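Local coordinates for probable transcriptional regulatory protein aq_1575 (Aquifex aeolicus, PDB 1LFP), which is of uncertain function but probably binds DNA and helps to regulate transcription, at residues A[52-55]-A[56-60]; A[61-64]-A[65-68]; A[101-104]-A[105-108]; A[128-131]-A[132-136]. All blocks are in the same frame, centred on the assembly; numbering follows the deposited sequence.

Contact 1: A[52-55]-A[56-60]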
loop_
_atom_site.group_PDB
_atom_site.type_symbol
_atom_site.label_atom_id
_atom_site.label_comp_id
_atom_site.label_asym_id
_atom_site.label_seq_id
_atom_site.Cartn_x
_atom_site.Cartn_y
_atom_site.Cartn_z
ATOM N N ALA A 52 -4.747 6.662 -10.148
ATOM C CA ALA A 52 -5.208 7.220 -8.871
ATOM C C ALA A 52 -6.614 7.755 -9.043
ATOM O O ALA A 52 -7.463 7.629 -8.163
ATOM C CB ALA A 52 -4.279 8.329 -8.417
ATOM N N ILE A 53 -6.862 8.353 -10.202
ATOM C CA ILE A 53 -8.185 8.895 -10.486
ATOM C C ILE A 53 -9.199 7.760 -10.559
ATOM O O ILE A 53 -10.287 7.852 -10.003
ATOM C CB ILE A 53 -8.190 9.686 -11.817
ATOM C CG1 ILE A 53 -7.458 11.016 -11.594
ATOM C CG2 ILE A 53 -9.645 9.912 -12.315
ATOM C CD1 ILE A 53 -7.358 11.881 -12.846
ATOM N N GLU A 54 -8.819 6.673 -11.224
ATOM C CA GLU A 54 -9.686 5.519 -11.375
ATOM C C GLU A 54 -10.068 4.845 -10.052
ATOM O O GLU A 54 -11.202 4.421 -9.862
ATOM C CB GLU A 54 -8.990 4.526 -12.305
ATOM C CG GLU A 54 -9.640 3.185 -12.431
ATOM C CD GLU A 54 -8.682 2.166 -13.035
ATOM O OE1 GLU A 54 -8.157 2.426 -14.142
ATOM O OE2 GLU A 54 -8.451 1.115 -12.399
ATOM N N GLN A 55 -9.103 4.740 -9.149
ATOM C CA GLN A 55 -9.301 4.118 -7.857
ATOM C C GLN A 55 -10.186 4.971 -6.984
ATOM O O GLN A 55 -10.944 4.477 -6.147
ATOM C CB GLN A 55 -7.951 3.916 -7.174
ATOM C CG GLN A 55 -7.594 2.456 -6.958
ATOM C CD GLN A 55 -7.465 2.109 -5.487
ATOM O OE1 GLN A 55 -8.464 1.921 -4.791
ATOM N NE2 GLN A 55 -6.231 2.044 -5.002
ATOM N N ALA A 56 -10.060 6.273 -7.170
ATOM C CA ALA A 56 -10.855 7.207 -6.410
ATOM C C ALA A 56 -12.282 7.085 -6.880
ATOM O O ALA A 56 -13.200 7.132 -6.089
ATOM C CB ALA A 56 -10.353 8.620 -6.641
ATOM N N LYS A 57 -12.478 6.948 -8.191
ATOM C CA LYS A 57 -13.827 6.850 -8.705
ATOM C C LYS A 57 -14.448 5.552 -8.235
ATOM O O LYS A 57 -15.617 5.502 -7.901
ATOM C CB LYS A 57 -13.816 6.921 -10.232
ATOM C CG LYS A 57 -13.624 8.321 -10.760
ATOM C CD LYS A 57 -13.702 8.366 -12.278
ATOM C CE LYS A 57 -13.812 9.800 -12.777
ATOM N NZ LYS A 57 -12.693 10.650 -12.302
ATOM N N LYS A 58 -13.645 4.505 -8.190
ATOM C CA LYS A 58 -14.145 3.207 -7.785
ATOM C C LYS A 58 -14.571 3.138 -6.346
ATOM O O LYS A 58 -15.452 2.339 -5.995
ATOM C CB LYS A 58 -13.093 2.132 -8.068
ATOM C CG LYS A 58 -13.699 0.853 -8.602
ATOM C CD LYS A 58 -14.490 1.124 -9.889
ATOM C CE LYS A 58 -13.610 1.713 -11.002
ATOM N NZ LYS A 58 -12.589 0.745 -11.516
ATOM N N ALA A 59 -13.989 4.005 -5.520
ATOM C CA ALA A 59 -14.285 4.050 -4.097
ATOM C C ALA A 59 -15.407 5.024 -3.763
ATOM O O ALA A 59 -15.693 5.284 -2.594
ATOM C CB ALA A 59 -13.020 4.416 -3.331
ATOM N N ASN A 60 -16.016 5.584 -4.806
ATOM C CA ASN A 60 -17.112 6.499 -4.660
ATOM C C ASN A 60 -16.697 7.835 -4.069
ATOM O O ASN A 60 -17.472 8.463 -3.368
ATOM C CB ASN A 60 -18.217 5.850 -3.811
ATOM C CG ASN A 60 -18.988 4.776 -4.575
ATOM O OD1 ASN A 60 -19.635 3.910 -3.975
ATOM N ND2 ASN A 60 -18.939 4.844 -5.908
#
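The Glu54 side chain, tipped by its flat carboxylate, lies alongside that of Lys58, both pointing the same way from the helix. Its OE2 lies 4.2 Å from Lys58 NZ, near enough for the opposite charges probably to attract but too far for a salt bridge; OE1 instead has a salt bridge to Lys184. Lys58 curls because three successive torsions past CB are bent near 60°, folding CE back over Glu54 O at 3.8 Å. One residue earlier on each segment, Ile53 and Lys57 also run alongside each other. Lys57 bends at its last torsion (chi4 56°), bringing NZ to the Ile53 methyl CG2; the modelled separation is very short, so the exact placing of the ammonium is doubtful. The backbone is regular helix here, with Lys57 N bonded to Ile53 O at 3.0 Å, until a Schellman motif closes it: Asn60, with positive phi, returns its N to Lys57 O at 3.1 Å, and Met61 N reaches Ala56 O. Replacing Lys57 with an alanine would probably leave the Trp63 ring without its cation-pi partner and Ile66 without the aliphatic chain that packs on it. Ile53 and Ala56 also pack on Ile66 of helix 63-74, while Ala52 and Gln55 meet helix 21-39.

Contact 2: A[61-64]-A[65-68]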
loop_
_atom_site.group_PDB
_atom_site.type_symbol
_atom_site.label_atom_id
_atom_site.label_comp_id
_atom_site.label_asym_id
_atom_site.label_seq_id
_atom_site.Cartn_x
_atom_site.Cartn_y
_atom_site.Cartn_z
HETATM N N MSE A 61 -15.472 8.269 -4.339
HETATM C CA MSE A 61 -15.045 9.579 -3.822
HETATM C C MSE A 61 -15.638 10.595 -4.801
HETATM O O MSE A 61 -15.568 10.425 -6.031
HETATM C CB MSE A 61 -13.522 9.705 -3.780
HETATM C CG MSE A 61 -13.032 10.853 -2.856
HETATM SE SE MSE A 61 -11.228 10.884 -2.557
HETATM C CE MSE A 61 -10.989 11.685 -4.046
ATOM N N PRO A 62 -16.259 11.643 -4.270
ATOM C CA PRO A 62 -16.884 12.700 -5.089
ATOM C C PRO A 62 -15.909 13.184 -6.147
ATOM O O PRO A 62 -14.743 13.394 -5.874
ATOM C CB PRO A 62 -17.239 13.778 -4.065
ATOM C CG PRO A 62 -17.528 12.954 -2.789
ATOM C CD PRO A 62 -16.405 11.904 -2.823
ATOM N N TRP A 63 -16.378 13.334 -7.369
ATOM C CA TRP A 63 -15.468 13.768 -8.409
ATOM C C TRP A 63 -14.902 15.142 -8.110
ATOM O O TRP A 63 -13.821 15.474 -8.556
ATOM C CB TRP A 63 -16.192 13.769 -9.755
ATOM C CG TRP A 63 -16.675 12.394 -10.163
ATOM C CD1 TRP A 63 -16.595 11.221 -9.442
ATOM C CD2 TRP A 63 -17.307 12.066 -11.398
ATOM N NE1 TRP A 63 -17.143 10.185 -10.177
ATOM C CE2 TRP A 63 -17.590 10.680 -11.376
ATOM C CE3 TRP A 63 -17.662 12.814 -12.527
ATOM C CZ2 TRP A 63 -18.222 10.024 -12.451
ATOM C CZ3 TRP A 63 -18.292 12.157 -13.606
ATOM C CH2 TRP A 63 -18.562 10.777 -13.550
ATOM N N GLU A 64 -15.644 15.954 -7.374
ATOM C CA GLU A 64 -15.176 17.290 -7.034
ATOM C C GLU A 64 -13.925 17.181 -6.169
ATOM O O GLU A 64 -13.038 18.026 -6.222
ATOM C CB GLU A 64 -16.282 18.027 -6.302
ATOM C CG GLU A 64 -16.951 17.136 -5.280
ATOM C CD GLU A 64 -18.365 16.712 -5.679
ATOM O OE1 GLU A 64 -18.550 15.987 -6.722
ATOM O OE2 GLU A 64 -19.279 17.122 -4.914
ATOM N N ASN A 65 -13.825 16.129 -5.365
ATOM C CA ASN A 65 -12.612 15.965 -4.549
ATOM C C ASN A 65 -11.418 15.519 -5.368
ATOM O O ASN A 65 -10.278 15.797 -5.033
ATOM C CB ASN A 65 -12.816 14.926 -3.449
ATOM C CG ASN A 65 -13.534 15.493 -2.262
ATOM O OD1 ASN A 65 -12.921 16.141 -1.377
ATOM N ND2 ASN A 65 -14.845 15.269 -2.222
ATOM N N ILE A 66 -11.682 14.765 -6.420
ATOM C CA ILE A 66 -10.622 14.306 -7.262
ATOM C C ILE A 66 -10.040 15.549 -7.982
ATOM O O ILE A 66 -8.834 15.749 -8.050
ATOM C CB ILE A 66 -11.162 13.316 -8.283
ATOM C CG1 ILE A 66 -11.821 12.132 -7.572
ATOM C CG2 ILE A 66 -10.027 12.840 -9.178
ATOM C CD1 ILE A 66 -12.355 11.070 -8.561
ATOM N N GLU A 67 -10.921 16.388 -8.506
ATOM C CA GLU A 67 -10.454 17.592 -9.212
ATOM C C GLU A 67 -9.645 18.515 -8.294
ATOM O O GLU A 67 -8.579 19.037 -8.661
ATOM C CB GLU A 67 -11.669 18.335 -9.761
ATOM C CG GLU A 67 -11.376 19.633 -10.460
ATOM C CD GLU A 67 -12.653 20.297 -10.927
ATOM O OE1 GLU A 67 -13.310 19.734 -11.834
ATOM O OE2 GLU A 67 -13.011 21.361 -10.371
ATOM N N ARG A 68 -10.162 18.719 -7.094
ATOM C CA ARG A 68 -9.523 19.575 -6.111
ATOM C C ARG A 68 -8.105 19.082 -5.807
ATOM O O ARG A 68 -7.157 19.867 -5.735
ATOM C CB ARG A 68 -10.378 19.612 -4.850
ATOM C CG ARG A 68 -9.898 20.556 -3.777
ATOM C CD ARG A 68 -11.093 21.317 -3.169
ATOM N NE ARG A 68 -12.227 20.435 -2.893
ATOM C CZ ARG A 68 -13.503 20.811 -2.837
ATOM N NH1 ARG A 68 -13.861 22.074 -3.037
ATOM N NH2 ARG A 68 -14.437 19.910 -2.598
#
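Pro62 sits at the N-cap of helix 63-74, and its carbonyl starts the first turn: Asn65 N bonds to Pro62 O at 2.9 Å, coming in 59° out of the carbonyl plane, while Ile66 N adds a weak bond to the same oxygen. Regular i to i+4 bonding then takes over, with Glu67 N on Trp63 O at 3.0 Å in a nearly straight bond and Arg68 N on Glu64 O at 3.1 Å. Among the side chains, Met61, a selenomethionine in this model, reaches forward along the first turn. Its CG is anti to the backbone N (chi1 -162°) and the chain bends at its last torsion, so the methyl CE meets Ile66 CG1 at 3.7 Å and Asn65 CB at 3.8 Å. The Pro62 ring lies alongside Asn65, with CB 3.4 Å from the amide ND2. Next to it the Glu64 carboxylate is almost parallel to that amide, the planes only 5° apart. Met61 O lies at the edge of the Trp63 indole, in the ring plane, and Trp63 CD1 is 4.3 Å from Ile66 CD1. Met61 and Ile66 both face inward: Met61 packs on Phe25 and Ile29 of helix 21-39 and on Ala56 of helix 47-58, and Ile66 sits between helix 47-58 and Ile32 of helix 21-39.

Contact 3: A[101-104]-A[105-108]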
loop_
_atom_site.group_PDB
_atom_site.type_symbol
_atom_site.label_atom_id
_atom_site.label_comp_id
_atom_site.label_asym_id
_atom_site.label_seq_id
_atom_site.Cartn_x
_atom_site.Cartn_y
_atom_site.Cartn_z
ATOM N N ALA A 101 5.181 6.867 3.402
ATOM C CA ALA A 101 4.342 7.957 3.861
ATOM C C ALA A 101 4.331 9.108 2.856
ATOM O O ALA A 101 5.217 9.219 2.014
ATOM C CB ALA A 101 4.842 8.430 5.214
ATOM N N THR A 102 3.265 9.913 2.896
ATOM C CA THR A 102 3.143 11.085 2.017
ATOM C C THR A 102 2.742 12.138 3.024
ATOM O O THR A 102 1.623 12.097 3.549
ATOM C CB THR A 102 2.044 10.912 0.935
ATOM O OG1 THR A 102 2.363 9.805 0.078
ATOM C CG2 THR A 102 1.952 12.183 0.077
ATOM N N THR A 103 3.648 13.079 3.294
ATOM C CA THR A 103 3.437 14.074 4.331
ATOM C C THR A 103 3.867 15.469 3.917
ATOM O O THR A 103 4.686 15.636 3.007
ATOM C CB THR A 103 4.191 13.644 5.650
ATOM O OG1 THR A 103 3.984 14.614 6.682
ATOM C CG2 THR A 103 5.692 13.489 5.403
ATOM N N ASP A 104 3.289 16.469 4.573
ATOM C CA ASP A 104 3.627 17.859 4.277
ATOM C C ASP A 104 4.532 18.414 5.369
ATOM O O ASP A 104 4.847 19.602 5.377
ATOM C CB ASP A 104 2.359 18.719 4.194
ATOM C CG ASP A 104 1.706 18.937 5.554
ATOM O OD1 ASP A 104 0.934 19.913 5.703
ATOM O OD2 ASP A 104 1.953 18.133 6.479
ATOM N N ASN A 105 4.931 17.549 6.302
ATOM C CA ASN A 105 5.800 17.941 7.399
ATOM C C ASN A 105 6.562 16.715 7.899
ATOM O O ASN A 105 6.176 16.083 8.879
ATOM C CB ASN A 105 4.970 18.525 8.543
ATOM C CG ASN A 105 5.808 19.290 9.531
ATOM O OD1 ASN A 105 6.838 18.810 10.013
ATOM N ND2 ASN A 105 5.371 20.499 9.842
ATOM N N ARG A 106 7.638 16.377 7.203
ATOM C CA ARG A 106 8.477 15.240 7.552
ATOM C C ARG A 106 8.866 15.093 9.023
ATOM O O ARG A 106 8.790 13.999 9.582
ATOM C CB ARG A 106 9.749 15.273 6.699
ATOM C CG ARG A 106 9.651 14.482 5.412
ATOM C CD ARG A 106 10.778 14.831 4.455
ATOM N NE ARG A 106 10.443 15.987 3.631
ATOM C CZ ARG A 106 9.514 15.986 2.678
ATOM N NH1 ARG A 106 8.824 14.886 2.416
ATOM N NH2 ARG A 106 9.256 17.100 2.002
ATOM N N ASN A 107 9.303 16.181 9.656
ATOM C CA ASN A 107 9.706 16.123 11.064
ATOM C C ASN A 107 8.550 15.636 11.938
ATOM O O ASN A 107 8.734 14.832 12.860
ATOM C CB ASN A 107 10.180 17.511 11.520
ATOM C CG ASN A 107 10.594 17.551 12.980
ATOM O OD1 ASN A 107 11.410 16.744 13.444
ATOM N ND2 ASN A 107 10.037 18.510 13.717
ATOM N N ARG A 108 7.359 16.124 11.621
ATOM C CA ARG A 108 6.150 15.787 12.354
ATOM C C ARG A 108 5.860 14.295 12.207
ATOM O O ARG A 108 5.713 13.577 13.199
ATOM C CB ARG A 108 4.981 16.606 11.805
ATOM C CG ARG A 108 4.013 17.061 12.871
ATOM C CD ARG A 108 2.606 16.565 12.621
ATOM N NE ARG A 108 2.085 16.894 11.297
ATOM C CZ ARG A 108 2.287 16.156 10.208
ATOM N NH1 ARG A 108 3.009 15.058 10.286
ATOM N NH2 ARG A 108 1.748 16.492 9.047
HETATM O O HOH W 1 0.647 15.436 6.497
#
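Thr103 OG1 takes the backbone N-H of Asn105 at 3.1 Å, in a nearly straight bond, and is also hydrogen-bonded to the hydroxyl of Thr109 in the helix that follows. With OG1 anti to the backbone N (chi1 -180°), the hydroxyl lies beside its own carbonyl carbon and can close this ring over Asp104, which is the geometry of an ST turn. The other branch, CG2, rests against Arg106 CG at 4.1 Å. Arg108 doubles back from the first turn of the helix, its chain bent twice, and forms a salt bridge from NH2 to Asp104 OD2 at 3.1 Å. The carboxylate and guanidinium planes are 29° apart, so the two groups are not coplanar. A water 3.0 Å from the same Arg108 NH2 accepts a hydrogen bond from it and also receives a weak bond from Asp104 N. Asn105 CB stands 3.8 Å above one face of the guanidinium, off toward the rim. The other terminal nitrogen, NH1, makes salt bridges to Glu112 and Asp230; the carboxylates around it would probably keep the guanidinium charged. Asn105 itself turns its amide oxygen onto the helix start: OD1 accepts Arg108 N at 3.2 Å, the donor lying 38° out of the amide plane. That bond makes Asn105 a side-chain N-cap. Together, the ST turn and the N-cap form a strand-to-helix turn in which the chain leaves strand 95-103 of the five-stranded sheet and at once enters helix 106-119.

Contact 4: A[128-131]-A[132-136]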
loop_
_atom_site.group_PDB
_atom_site.type_symbol
_atom_site.label_atom_id
_atom_site.label_comp_id
_atom_site.label_asym_id
_atom_site.label_seq_id
_atom_site.Cartn_x
_atom_site.Cartn_y
_atom_site.Cartn_z
ATOM N N GLY A 128 17.837 3.073 5.043
ATOM C CA GLY A 128 18.681 1.962 4.661
ATOM C C GLY A 128 18.853 0.801 5.624
ATOM O O GLY A 128 19.488 -0.174 5.251
ATOM N N CYS A 129 18.302 0.876 6.836
ATOM C CA CYS A 129 18.469 -0.211 7.800
ATOM C C CYS A 129 17.702 -1.465 7.487
ATOM O O CYS A 129 17.939 -2.510 8.106
ATOM C CB CYS A 129 18.134 0.231 9.224
ATOM S SG CYS A 129 16.430 0.619 9.595
ATOM N N VAL A 130 16.725 -1.388 6.589
ATOM C CA VAL A 130 16.037 -2.621 6.224
ATOM C C VAL A 130 15.797 -2.783 4.724
ATOM O O VAL A 130 15.489 -3.859 4.288
ATOM C CB VAL A 130 14.670 -2.739 6.898
ATOM C CG1 VAL A 130 14.073 -4.063 6.543
ATOM C CG2 VAL A 130 14.794 -2.615 8.423
ATOM N N SER A 131 16.000 -1.755 3.899
ATOM C CA SER A 131 15.618 -1.932 2.505
ATOM C C SER A 131 16.284 -3.050 1.706
ATOM O O SER A 131 15.686 -3.591 0.793
ATOM C CB SER A 131 15.688 -0.573 1.742
ATOM O OG SER A 131 17.013 -0.098 1.680
ATOM N N TYR A 132 17.494 -3.435 2.096
ATOM C CA TYR A 132 18.184 -4.503 1.442
ATOM C C TYR A 132 17.448 -5.827 1.663
ATOM O O TYR A 132 17.806 -6.812 1.046
ATOM C CB TYR A 132 19.608 -4.615 1.990
ATOM C CG TYR A 132 19.666 -4.819 3.469
ATOM C CD1 TYR A 132 19.833 -3.733 4.342
ATOM C CD2 TYR A 132 19.564 -6.106 4.016
ATOM C CE1 TYR A 132 19.895 -3.917 5.725
ATOM C CE2 TYR A 132 19.633 -6.295 5.402
ATOM C CZ TYR A 132 19.793 -5.194 6.242
ATOM O OH TYR A 132 19.834 -5.397 7.610
ATOM N N LEU A 133 16.448 -5.855 2.548
ATOM C CA LEU A 133 15.657 -7.089 2.792
ATOM C C LEU A 133 14.359 -7.151 1.984
ATOM O O LEU A 133 13.519 -8.073 2.155
ATOM C CB LEU A 133 15.274 -7.220 4.269
ATOM C CG LEU A 133 16.457 -7.358 5.217
ATOM C CD1 LEU A 133 15.969 -7.521 6.652
ATOM C CD2 LEU A 133 17.301 -8.548 4.753
ATOM N N PHE A 134 14.195 -6.175 1.098
ATOM C CA PHE A 134 13.002 -6.071 0.252
ATOM C C PHE A 134 13.357 -5.681 -1.180
ATOM O O PHE A 134 14.483 -5.232 -1.457
ATOM C CB PHE A 134 12.101 -4.958 0.806
ATOM C CG PHE A 134 11.623 -5.197 2.212
ATOM C CD1 PHE A 134 10.320 -5.604 2.446
ATOM C CD2 PHE A 134 12.456 -4.945 3.301
ATOM C CE1 PHE A 134 9.835 -5.745 3.759
ATOM C CE2 PHE A 134 12.006 -5.078 4.600
ATOM C CZ PHE A 134 10.694 -5.478 4.852
ATOM N N GLU A 135 12.395 -5.847 -2.091
ATOM C CA GLU A 135 12.595 -5.430 -3.484
ATOM C C GLU A 135 11.378 -4.589 -3.902
ATOM O O GLU A 135 10.273 -4.853 -3.483
ATOM C CB GLU A 135 12.703 -6.629 -4.437
ATOM C CG GLU A 135 13.268 -7.896 -3.778
ATOM C CD GLU A 135 13.542 -9.041 -4.775
ATOM O OE1 GLU A 135 14.310 -8.821 -5.723
ATOM O OE2 GLU A 135 13.004 -10.157 -4.593
ATOM N N ARG A 136 11.605 -3.547 -4.699
ATOM C CA ARG A 136 10.518 -2.707 -5.193
ATOM C C ARG A 136 9.779 -3.483 -6.268
ATOM O O ARG A 136 10.398 -4.004 -7.202
ATOM C CB ARG A 136 11.104 -1.420 -5.798
ATOM C CG ARG A 136 10.410 -0.172 -5.290
ATOM C CD ARG A 136 10.829 1.104 -6.007
ATOM N NE ARG A 136 10.714 0.956 -7.447
ATOM C CZ ARG A 136 10.560 1.962 -8.294
ATOM N NH1 ARG A 136 10.493 3.202 -7.848
ATOM N NH2 ARG A 136 10.486 1.726 -9.589
#
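A single turn of 3-10 helix, spanning Ser131 to Leu133, carries the chain from the loop at Gly128 into strand 134-143. Two i to i+3 bonds define it: Leu133 N to Val130 O at 2.8 Å, nearly straight at 162°, and Phe134 N to Ser131 O at 3.0 Å, the donor well above the carbonyl plane. Val130 O is also met by the Phe134 ring, lying at its edge in the ring plane, 3.4 Å from CD2. The Tyr132 ring folds back over the loop because CG sits between the backbone N and the carbonyl carbon (chi1 57°). Its CE1 comes to 3.4 Å from Cys129 O, Gly128 O lies near its plane at the rim, and Val130 O is above one face. On the apolar side, Val130 CG1 touches Leu133 CD1 at 3.9 Å; its approach to Phe134 CE2 is modelled too close to be trusted. A serine in place of Phe134 would probably open a gap bordered by Val130, Ala96, Met98 and Trp201. Glu88 of strand 83-91 holds the loop, its carboxylate accepting the backbone N-H groups of Gly128, Val130 and Ser131, and the 3-10 turn then leads into Phe134, where strand 134-143 of the four-stranded antiparallel sheet begins.

The four contacts follow one another along the chain. Contacts 1 and 2 are neighbours, their centres about 9 Å apart, and they touch directly where helix 47-58 passes through its Schellman end into helix 63-74; both lie in the N-terminal helical part. Contacts 3 and 4 belong to the later, sheet-bearing part, with centres about 21 Å apart: 101-108 leaves the five-stranded sheet, and 128-136 enters the four-stranded one while packing against strand 95-103. Contact 4 lies across the chain's centre from both helical contacts, about 35 Å from contact 2 between centres. The set samples a helix end, a helix start and two junctions with strands, consistent with a multidomain protein.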